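Local coordinates for protein glycosyl hydrolase, family 8 (Clostridium perfringens, PDB 3REN) that probably acts as an alpha-amylase, hydrolysing alpha-glucosidic linkages in starch-like polysaccharides with an (alpha/alpha)6-barrel scaffold, at residues 122-127 / 134-139; 115-120 / 177-182; 41-46 / 57-62. All blocks are in the same frame, centred on the assembly; numbering follows the deposited sequence.

Contact 1 (122-127 / 134-139); sequences ALLLAN and YYKFYA
L123 and Y135 mark the closest backbone approach of two antiparallel helices, with their CA atoms 5.0 Å apart and the segment axes 7.7 Å apart at 154°. Small residues, A126 and A139, face across this close spacing, and the Y135 CB methylene sits against the backbone: Y135 CB is 3.4 Å from L123 O, an oxygen that N127 N already uses within its helix.

The aromatic contacts involve Y135 and, more loosely, Y138. One face of the Y135 ring receives the methyl group of A126, whose CB stands 4.0 Å from the ring centroid and 28° off the normal, a CH-pi contact. CG of Y135 is anti to its own carbonyl carbon (chi1 -60°), which carries the ring along the side of helix 113-130 toward A126. L123 reaches the same ring with its CD2 branch, 3.7 Å from Y135 CD1, the two side chains crossing at about a right angle. Its other branch, CD1, turns to A139 and more loosely to Y138.

The purely aliphatic contacts centre on the small A139. A139 CB meets L123 CB at 3.7 Å and L124 CD2 at 3.8 Å, so one methyl group touches both leucines. L124 CD2 also brushes CG of K136, at 4.0 Å; the extended K136 chain gives its methylenes to L124 and N127 while its amine leads away.

Polar contacts point out of the pair. The Y135 hydroxyl bonds to K78 NZ, and its ring meets F81 edge-to-face, linking the contact to helix 78-89. A nearly antiparallel hairpin of consecutive helices, 113-130 and 133-150, joined by a very short turn and packed through leucine, alanine and tyrosine, is the recurring element of an (alpha/alpha)6 barrel.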
loop_
_atom_site.group_PDB
_atom_site.type_symbol
_atom_site.label_atom_id
_atom_site.label_comp_id
_atom_site.label_asym_id
_atom_site.label_seq_id
_atom_site.Cartn_x
_atom_site.Cartn_y
_atom_site.Cartn_z
ATOM N N ALA A 122 -2.793 -7.929 7.591
ATOM C CA ALA A 122 -4.223 -7.789 7.927
ATOM C C ALA A 122 -4.739 -8.979 8.740
ATOM O O ALA A 122 -5.505 -8.812 9.695
ATOM C CB ALA A 122 -5.054 -7.639 6.666
ATOM N N LEU A 123 -4.311 -10.172 8.365
ATOM C CA LEU A 123 -4.686 -11.408 9.085
ATOM C C LEU A 123 -4.121 -11.476 10.507
ATOM O O LEU A 123 -4.842 -11.831 11.456
ATOM C CB LEU A 123 -4.309 -12.643 8.271
ATOM C CG LEU A 123 -5.188 -12.907 7.043
ATOM C CD1 LEU A 123 -4.515 -13.944 6.160
ATOM C CD2 LEU A 123 -6.594 -13.378 7.462
ATOM N N LEU A 124 -2.842 -11.139 10.679
ATOM C CA LEU A 124 -2.242 -11.126 12.014
ATOM C C LEU A 124 -2.856 -10.029 12.887
ATOM O O LEU A 124 -3.151 -10.262 14.057
ATOM C CB LEU A 124 -0.722 -11.028 11.950
ATOM C CG LEU A 124 -0.052 -12.225 11.257
ATOM C CD1 LEU A 124 1.490 -12.046 11.133
ATOM C CD2 LEU A 124 -0.409 -13.533 11.988
ATOM N N LEU A 125 -3.064 -8.836 12.333
ATOM C CA LEU A 125 -3.834 -7.816 13.056
ATOM C C LEU A 125 -5.239 -8.312 13.446
ATOM O O LEU A 125 -5.712 -8.046 14.541
ATOM C CB LEU A 125 -3.936 -6.503 12.223
ATOM C CG LEU A 125 -2.587 -5.809 11.941
ATOM C CD1 LEU A 125 -2.760 -4.574 11.091
ATOM C CD2 LEU A 125 -1.752 -5.506 13.249
ATOM N N ALA A 126 -5.897 -9.021 12.548
ATOM C CA ALA A 126 -7.251 -9.496 12.798
ATOM C C ALA A 126 -7.264 -10.502 13.955
ATOM O O ALA A 126 -8.142 -10.462 14.837
ATOM C CB ALA A 126 -7.845 -10.110 11.535
ATOM N N ASN A 127 -6.267 -11.385 13.962
ATOM C CA ASN A 127 -6.124 -12.347 15.058
ATOM C C ASN A 127 -5.936 -11.620 16.391
ATOM O O ASN A 127 -6.545 -11.999 17.372
ATOM C CB ASN A 127 -4.945 -13.288 14.826
ATOM C CG ASN A 127 -4.595 -14.093 16.072
ATOM O OD1 ASN A 127 -5.509 -14.975 16.455
ATOM N ND2 ASN A 127 -3.508 -13.924 16.680
ATOM N N TYR A 134 -7.992 -18.630 13.456
ATOM C CA TYR A 134 -8.156 -19.009 12.053
ATOM C C TYR A 134 -7.381 -18.051 11.114
ATOM O O TYR A 134 -6.633 -18.510 10.242
ATOM C CB TYR A 134 -9.637 -19.083 11.630
ATOM C CG TYR A 134 -9.766 -19.627 10.241
ATOM C CD1 TYR A 134 -9.883 -21.004 10.014
ATOM C CD2 TYR A 134 -9.688 -18.774 9.131
ATOM C CE1 TYR A 134 -9.956 -21.505 8.721
ATOM C CE2 TYR A 134 -9.733 -19.265 7.842
ATOM C CZ TYR A 134 -9.874 -20.614 7.635
ATOM O OH TYR A 134 -9.938 -21.084 6.345
ATOM N N TYR A 135 -7.577 -16.738 11.318
ATOM C CA TYR A 135 -6.811 -15.711 10.623
ATOM C C TYR A 135 -5.292 -15.935 10.708
ATOM O O TYR A 135 -4.583 -15.825 9.696
ATOM C CB TYR A 135 -7.139 -14.336 11.209
ATOM C CG TYR A 135 -8.599 -13.920 11.112
ATOM C CD1 TYR A 135 -9.297 -14.056 9.923
ATOM C CD2 TYR A 135 -9.268 -13.352 12.214
ATOM C CE1 TYR A 135 -10.617 -13.670 9.823
ATOM C CE2 TYR A 135 -10.619 -12.942 12.119
ATOM C CZ TYR A 135 -11.280 -13.110 10.926
ATOM O OH TYR A 135 -12.613 -12.728 10.780
ATOM N N LYS A 136 -4.806 -16.246 11.911
ATOM C CA LYS A 136 -3.378 -16.426 12.172
ATOM C C LYS A 136 -2.843 -17.672 11.433
ATOM O O LYS A 136 -1.786 -17.614 10.810
ATOM C CB LYS A 136 -3.127 -16.545 13.692
ATOM C CG LYS A 136 -1.687 -16.678 14.139
ATOM C CD LYS A 136 -1.615 -16.903 15.654
ATOM C CE LYS A 136 -0.245 -17.391 16.073
ATOM N NZ LYS A 136 -0.162 -17.624 17.554
ATOM N N PHE A 137 -3.579 -18.777 11.500
ATOM C CA PHE A 137 -3.166 -20.011 10.847
ATOM C C PHE A 137 -3.135 -19.840 9.346
ATOM O O PHE A 137 -2.238 -20.347 8.675
ATOM C CB PHE A 137 -4.129 -21.178 11.185
ATOM C CG PHE A 137 -3.880 -21.799 12.526
ATOM C CD1 PHE A 137 -3.211 -21.097 13.516
ATOM C CD2 PHE A 137 -4.322 -23.096 12.806
ATOM C CE1 PHE A 137 -2.963 -21.684 14.767
ATOM C CE2 PHE A 137 -4.104 -23.667 14.066
ATOM C CZ PHE A 137 -3.413 -22.954 15.032
ATOM N N TYR A 138 -4.125 -19.133 8.825
ATOM C CA TYR A 138 -4.179 -18.884 7.399
ATOM C C TYR A 138 -2.986 -17.988 6.994
ATOM O O TYR A 138 -2.316 -18.281 6.007
ATOM C CB TYR A 138 -5.528 -18.284 7.015
ATOM C CG TYR A 138 -5.861 -18.504 5.548
ATOM C CD1 TYR A 138 -6.728 -19.540 5.158
ATOM C CD2 TYR A 138 -5.338 -17.658 4.547
ATOM C CE1 TYR A 138 -7.059 -19.741 3.835
ATOM C CE2 TYR A 138 -5.672 -17.865 3.195
ATOM C CZ TYR A 138 -6.517 -18.905 2.860
ATOM O OH TYR A 138 -6.828 -19.145 1.539
ATOM N N ALA A 139 -2.701 -16.944 7.768
ATOM C CA ALA A 139 -1.494 -16.106 7.543
ATOM C C ALA A 139 -0.175 -16.888 7.522
ATOM O O ALA A 139 0.709 -16.629 6.689
ATOM C CB ALA A 139 -1.414 -14.999 8.581
#

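Contact 2 (115-120 / 177-182)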
loop_
_atom_site.group_PDB
_atom_site.type_symbol
_atom_site.label_atom_id
_atom_site.label_comp_id
_atom_site.label_asym_id
_atom_site.label_seq_id
_atom_site.Cartn_x
_atom_site.Cartn_y
_atom_site.Cartn_z
ATOM N N ASP A 115 1.858 -7.936 -1.995
ATOM C CA ASP A 115 0.458 -8.255 -1.758
ATOM C C ASP A 115 0.304 -9.369 -0.707
ATOM O O ASP A 115 -0.643 -9.333 0.099
ATOM C CB ASP A 115 -0.272 -8.733 -3.012
ATOM C CG ASP A 115 -0.234 -7.757 -4.149
ATOM O OD1 ASP A 115 -0.206 -6.528 -3.922
ATOM O OD2 ASP A 115 -0.282 -8.251 -5.298
ATOM N N GLU A 116 1.194 -10.360 -0.745
ATOM C CA GLU A 116 1.151 -11.469 0.204
ATOM C C GLU A 116 1.390 -10.923 1.597
ATOM O O GLU A 116 0.663 -11.245 2.520
ATOM C CB GLU A 116 2.220 -12.539 -0.107
ATOM C CG GLU A 116 2.297 -12.937 -1.581
ATOM C CD GLU A 116 0.962 -13.485 -2.048
ATOM O OE1 GLU A 116 0.291 -14.159 -1.220
ATOM O OE2 GLU A 116 0.583 -13.254 -3.214
ATOM N N LEU A 117 2.406 -10.066 1.736
ATOM C CA LEU A 117 2.758 -9.550 3.044
ATOM C C LEU A 117 1.658 -8.607 3.586
ATOM O O LEU A 117 1.454 -8.575 4.784
ATOM C CB LEU A 117 4.126 -8.846 3.027
ATOM C CG LEU A 117 5.343 -9.780 2.886
ATOM C CD1 LEU A 117 6.607 -8.993 2.507
ATOM C CD2 LEU A 117 5.571 -10.535 4.160
ATOM N N ARG A 118 0.991 -7.833 2.712
ATOM C CA ARG A 118 -0.096 -6.956 3.144
ATOM C C ARG A 118 -1.269 -7.760 3.723
ATOM O O ARG A 118 -1.902 -7.339 4.700
ATOM C CB ARG A 118 -0.615 -6.115 1.994
ATOM C CG ARG A 118 -1.575 -5.004 2.417
ATOM C CD ARG A 118 -2.153 -4.244 1.234
ATOM N NE ARG A 118 -1.154 -3.465 0.478
ATOM C CZ ARG A 118 -0.618 -3.829 -0.689
ATOM N NH1 ARG A 118 -0.916 -4.992 -1.261
ATOM N NH2 ARG A 118 0.253 -3.025 -1.291
ATOM N N ILE A 119 -1.578 -8.883 3.089
ATOM C CA ILE A 119 -2.621 -9.805 3.537
ATOM C C ILE A 119 -2.261 -10.540 4.832
ATOM O O ILE A 119 -3.101 -10.683 5.731
ATOM C CB ILE A 119 -3.013 -10.754 2.375
ATOM C CG1 ILE A 119 -3.812 -9.917 1.358
ATOM C CG2 ILE A 119 -3.906 -11.959 2.905
ATOM C CD1 ILE A 119 -4.054 -10.527 0.001
ATOM N N ILE A 120 -1.010 -10.975 4.952
ATOM C CA ILE A 120 -0.538 -11.561 6.184
ATOM C C ILE A 120 -0.693 -10.547 7.313
ATOM O O ILE A 120 -1.154 -10.907 8.380
ATOM C CB ILE A 120 0.920 -12.037 6.063
ATOM C CG1 ILE A 120 0.983 -13.337 5.270
ATOM C CG2 ILE A 120 1.535 -12.262 7.459
ATOM C CD1 ILE A 120 2.259 -13.439 4.364
ATOM N N PRO A 177 6.969 -4.260 9.178
ATOM C CA PRO A 177 5.999 -4.517 10.249
ATOM C C PRO A 177 5.432 -5.930 10.193
ATOM O O PRO A 177 5.276 -6.553 11.238
ATOM C CB PRO A 177 4.879 -3.470 10.005
ATOM C CG PRO A 177 5.603 -2.387 9.278
ATOM C CD PRO A 177 6.572 -3.101 8.370
ATOM N N THR A 178 5.129 -6.424 8.998
ATOM C CA THR A 178 4.627 -7.782 8.853
ATOM C C THR A 178 5.722 -8.779 9.291
ATOM O O THR A 178 5.439 -9.745 9.998
ATOM C CB THR A 178 4.198 -8.036 7.396
ATOM O OG1 THR A 178 3.196 -7.069 7.009
ATOM C CG2 THR A 178 3.645 -9.436 7.240
HETATM N N MSE A 179 6.969 -8.547 8.886
HETATM C CA MSE A 179 8.059 -9.468 9.248
HETATM C C MSE A 179 8.294 -9.499 10.769
HETATM O O MSE A 179 8.636 -10.537 11.331
HETATM C CB MSE A 179 9.367 -9.157 8.497
HETATM C CG MSE A 179 9.260 -9.401 7.000
HETATM SE SE MSE A 179 10.745 -8.485 6.143
HETATM C CE MSE A 179 10.343 -8.758 4.268
ATOM N N LYS A 180 8.158 -8.349 11.409
ATOM C CA LYS A 180 8.200 -8.247 12.854
ATOM C C LYS A 180 7.052 -9.055 13.466
ATOM O O LYS A 180 7.288 -9.915 14.308
ATOM C CB LYS A 180 8.049 -6.796 13.271
ATOM C CG LYS A 180 8.082 -6.583 14.796
ATOM C CD LYS A 180 8.541 -5.192 15.106
ATOM C CE LYS A 180 8.595 -5.000 16.607
ATOM N NZ LYS A 180 9.238 -3.709 16.877
ATOM N N LEU A 181 5.842 -8.873 13.009
ATOM C CA LEU A 181 4.773 -9.667 13.551
ATOM C C LEU A 181 5.049 -11.167 13.350
ATOM O O LEU A 181 4.914 -11.931 14.264
ATOM C CB LEU A 181 3.494 -9.325 12.864
ATOM C CG LEU A 181 2.627 -8.236 13.417
ATOM C CD1 LEU A 181 3.031 -7.642 14.673
ATOM C CD2 LEU A 181 2.012 -7.345 12.490
ATOM N N LEU A 182 5.483 -11.546 12.160
ATOM C CA LEU A 182 5.825 -12.948 11.878
ATOM C C LEU A 182 6.915 -13.546 12.801
ATOM O O LEU A 182 6.882 -14.768 13.123
ATOM C CB LEU A 182 6.227 -13.112 10.396
ATOM C CG LEU A 182 5.045 -13.147 9.403
ATOM C CD1 LEU A 182 5.492 -12.953 7.910
ATOM C CD2 LEU A 182 4.190 -14.413 9.588
#
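L117 and T178 set the nearest backbone approach, 6.4 Å between CA atoms, of two helical segments whose axes come within 9.5 Å of each other at 55°. That spacing leaves the side chains to bridge the gap, and they do so mostly with methyl groups.

T178 sits in the middle. Its CG2 lies anti to the backbone N, with OG1 beside that N (chi1 -58°), which turns the methyl against helix 113-130: T178 CG2 touches I120 CG2 at 3.5 Å and L117 CD2 at 3.8 Å, and it also lies 3.4 Å from the backbone oxygen L117 O. The T178 hydroxyl faces the same carbonyl, OG1 standing 3.2 Å from L117 O. Whether the OG1 proton goes to L117 O is undecided, because D175 OD2 is within weak bonding range of T178 OG1 as well.

Helices 113-130 and 176-185 are separated in sequence by helix 133-150 and several strands, so this is packing between non-consecutive helices of the (alpha/alpha)6 barrel. Helix 133-150 covers the same group of side chains: I142 touches I120, and L146 touches L117.

L117 divides its two branches. L117 CD2 goes to the threonine, and L117 CD1 meets CE of selenomethionine M179 at 4.1 Å; the extended M179 chain is what brings its methyl across, while W189 and Y193 of helix 188-201 pack on the same residue. I120 meets L182 at about a right angle. Both end methyls of that leucine take part, L182 CD1 and L182 CD2 each lying 4.0 Å from I120 CG2, and A143 of helix 133-150 and W189 of helix 188-201 also touch L182.

Contact 3 (41-46 / 57-62)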
loop_
_atom_site.group_PDB
_atom_site.type_symbol
_atom_site.label_atom_id
_atom_site.label_comp_id
_atom_site.label_asym_id
_atom_site.label_seq_id
_atom_site.Cartn_x
_atom_site.Cartn_y
_atom_site.Cartn_z
ATOM N N ILE A 41 -13.297 -5.504 -5.282
ATOM C CA ILE A 41 -13.090 -4.097 -5.663
ATOM C C ILE A 41 -12.426 -4.017 -7.049
ATOM O O ILE A 41 -11.347 -4.557 -7.265
ATOM C CB ILE A 41 -12.229 -3.385 -4.624
ATOM C CG1 ILE A 41 -12.896 -3.543 -3.252
ATOM C CG2 ILE A 41 -11.941 -1.939 -5.052
ATOM C CD1 ILE A 41 -11.993 -3.273 -2.090
ATOM N N TYR A 42 -13.060 -3.314 -7.967
ATOM C CA TYR A 42 -12.560 -3.157 -9.318
ATOM C C TYR A 42 -11.289 -2.313 -9.264
ATOM O O TYR A 42 -11.186 -1.422 -8.429
ATOM C CB TYR A 42 -13.567 -2.329 -10.132
ATOM C CG TYR A 42 -14.905 -2.961 -10.425
ATOM C CD1 TYR A 42 -15.055 -4.351 -10.482
ATOM C CD2 TYR A 42 -16.015 -2.156 -10.707
ATOM C CE1 TYR A 42 -16.314 -4.935 -10.780
ATOM C CE2 TYR A 42 -17.268 -2.711 -11.025
ATOM C CZ TYR A 42 -17.400 -4.095 -11.058
ATOM O OH TYR A 42 -18.596 -4.638 -11.385
ATOM N N THR A 43 -10.381 -2.573 -10.181
ATOM C CA THR A 43 -9.140 -1.802 -10.344
ATOM C C THR A 43 -9.380 -0.385 -10.879
ATOM O O THR A 43 -8.738 0.557 -10.432
ATOM C CB THR A 43 -8.198 -2.577 -11.270
ATOM O OG1 THR A 43 -8.024 -3.889 -10.714
ATOM C CG2 THR A 43 -6.844 -1.848 -11.417
ATOM N N ASN A 44 -10.293 -0.255 -11.836
ATOM C CA ASN A 44 -10.725 1.024 -12.382
ATOM C C ASN A 44 -12.256 1.158 -12.403
ATOM O O ASN A 44 -13.002 0.109 -12.342
ATOM C CB ASN A 44 -10.203 1.180 -13.820
ATOM C CG ASN A 44 -8.718 1.001 -13.924
ATOM O OD1 ASN A 44 -8.266 0.067 -14.531
ATOM N ND2 ASN A 44 -7.953 1.884 -13.313
ATOM N N TYR A 45 -12.739 2.406 -12.535
ATOM C CA TYR A 45 -14.179 2.657 -12.531
ATOM C C TYR A 45 -14.832 2.088 -13.795
ATOM O O TYR A 45 -15.967 1.589 -13.764
ATOM C CB TYR A 45 -14.464 4.168 -12.366
ATOM C CG TYR A 45 -15.904 4.547 -12.452
ATOM C CD1 TYR A 45 -16.809 4.179 -11.454
ATOM C CD2 TYR A 45 -16.387 5.233 -13.536
ATOM C CE1 TYR A 45 -18.161 4.503 -11.541
ATOM C CE2 TYR A 45 -17.750 5.575 -13.630
ATOM C CZ TYR A 45 -18.614 5.212 -12.632
ATOM O OH TYR A 45 -19.961 5.541 -12.714
ATOM N N ILE A 46 -14.081 2.139 -14.900
ATOM C CA ILE A 46 -14.544 1.714 -16.213
ATOM C C ILE A 46 -13.697 0.525 -16.634
ATOM O O ILE A 46 -12.478 0.538 -16.449
ATOM C CB ILE A 46 -14.420 2.916 -17.199
ATOM C CG1 ILE A 46 -15.352 4.056 -16.740
ATOM C CG2 ILE A 46 -14.659 2.520 -18.637
ATOM C CD1 ILE A 46 -16.890 3.798 -16.992
ATOM N N GLY A 57 -10.296 -3.123 -16.529
ATOM C CA GLY A 57 -10.603 -2.237 -15.401
ATOM C C GLY A 57 -11.378 -2.958 -14.297
ATOM O O GLY A 57 -11.258 -2.585 -13.120
ATOM N N HIS A 58 -12.199 -3.968 -14.666
ATOM C CA HIS A 58 -13.038 -4.688 -13.683
ATOM C C HIS A 58 -12.483 -6.030 -13.247
ATOM O O HIS A 58 -13.217 -6.923 -12.757
ATOM C CB HIS A 58 -14.503 -4.811 -14.131
ATOM C CG HIS A 58 -15.230 -3.492 -14.129
ATOM N ND1 HIS A 58 -16.543 -3.351 -14.540
ATOM C CD2 HIS A 58 -14.799 -2.246 -13.811
ATOM C CE1 HIS A 58 -16.898 -2.077 -14.442
ATOM N NE2 HIS A 58 -15.851 -1.383 -14.012
ATOM N N SER A 59 -11.175 -6.155 -13.398
ATOM C CA SER A 59 -10.421 -7.163 -12.690
ATOM C C SER A 59 -10.334 -6.747 -11.223
ATOM O O SER A 59 -10.597 -5.581 -10.888
ATOM C CB SER A 59 -9.025 -7.305 -13.282
ATOM O OG SER A 59 -8.312 -6.104 -13.083
ATOM N N VAL A 60 -9.976 -7.696 -10.360
ATOM C CA VAL A 60 -9.849 -7.450 -8.927
ATOM C C VAL A 60 -8.430 -7.780 -8.529
ATOM O O VAL A 60 -7.985 -8.904 -8.721
ATOM C CB VAL A 60 -10.776 -8.380 -8.139
ATOM C CG1 VAL A 60 -10.456 -8.354 -6.617
ATOM C CG2 VAL A 60 -12.222 -8.032 -8.400
ATOM N N LEU A 61 -7.730 -6.821 -7.954
ATOM C CA LEU A 61 -6.370 -7.072 -7.468
ATOM C C LEU A 61 -6.369 -7.555 -5.999
ATOM O O LEU A 61 -7.169 -7.049 -5.172
ATOM C CB LEU A 61 -5.589 -5.772 -7.561
ATOM C CG LEU A 61 -5.294 -5.265 -8.977
ATOM C CD1 LEU A 61 -4.703 -3.841 -8.955
ATOM C CD2 LEU A 61 -4.341 -6.223 -9.716
ATOM N N SER A 62 -5.473 -8.484 -5.641
ATOM C CA SER A 62 -5.367 -8.823 -4.217
ATOM C C SER A 62 -4.739 -7.670 -3.452
ATOM O O SER A 62 -4.848 -7.596 -2.203
ATOM C CB SER A 62 -4.558 -10.099 -3.993
ATOM O OG SER A 62 -3.255 -9.976 -4.594
HETATM O O HOH W 1 -8.806 -4.247 -7.980
#
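The Y42 and H58 rings lie face to face, centroids 3.6 Å apart and planes at 9°. H58 CG sits over the centre of the phenol ring, and Y42 CE2 over the centre of the imidazole. The edge of the imidazole is used too: H58 NE2 donates to Y45 O at 3.0 Å (172°), the acceptor lying in the ring plane, and H58 CD2 is 3.3 Å from N44 O. Stack and edge bond together fix the ring's rotation, although H58 NE2 reaches the Y45 carbonyl from well above that carbonyl's plane.

Backbone bonds run alongside. N44 N donates to G57 O at 2.8 Å, and T43 N donates to S59 O at 3.1 Å with a bent angle of 142°. T43 OG1 lies close to both S59 O and S59 OG, the direction of its proton being unsettled; S59 OG is hydrogen-bonded to K56 O. A water joins the two segments: it donates to I41 O at 2.7 Å, accepts from L61 N at 2.8 Å, and bonds T43 OG1.

Such irregular pairing forms the neck of a long loop, 47-56, and runs into strand 60-61, an outer strand of a three-stranded antiparallel sheet, with L61 at the N-cap position of helix 62-74.

Overall arrangement
From the N terminus, contact 3 comes first: 41-46 meets 57-62 and closes a ten-residue loop just ahead of helix 62-74. Helices 62-74 and 78-89 follow before helix 113-130 opens contact 2 and then contact 1. Contact 2 closes a much longer excursion, from 115-120 to 177-182, and contact 1, between 122-127 and 134-139, is nested inside it. These two share helix 113-130; their centres are 10 Å apart, and they touch where L124 packs on L181 and L182. Contact 3 stands in series with both. It is about 9 Å from contact 1 at the nearest atoms, yet touches contact 2 through S62 against D115 and I119, so the start of helix 62-74 meets helix 113-130 there.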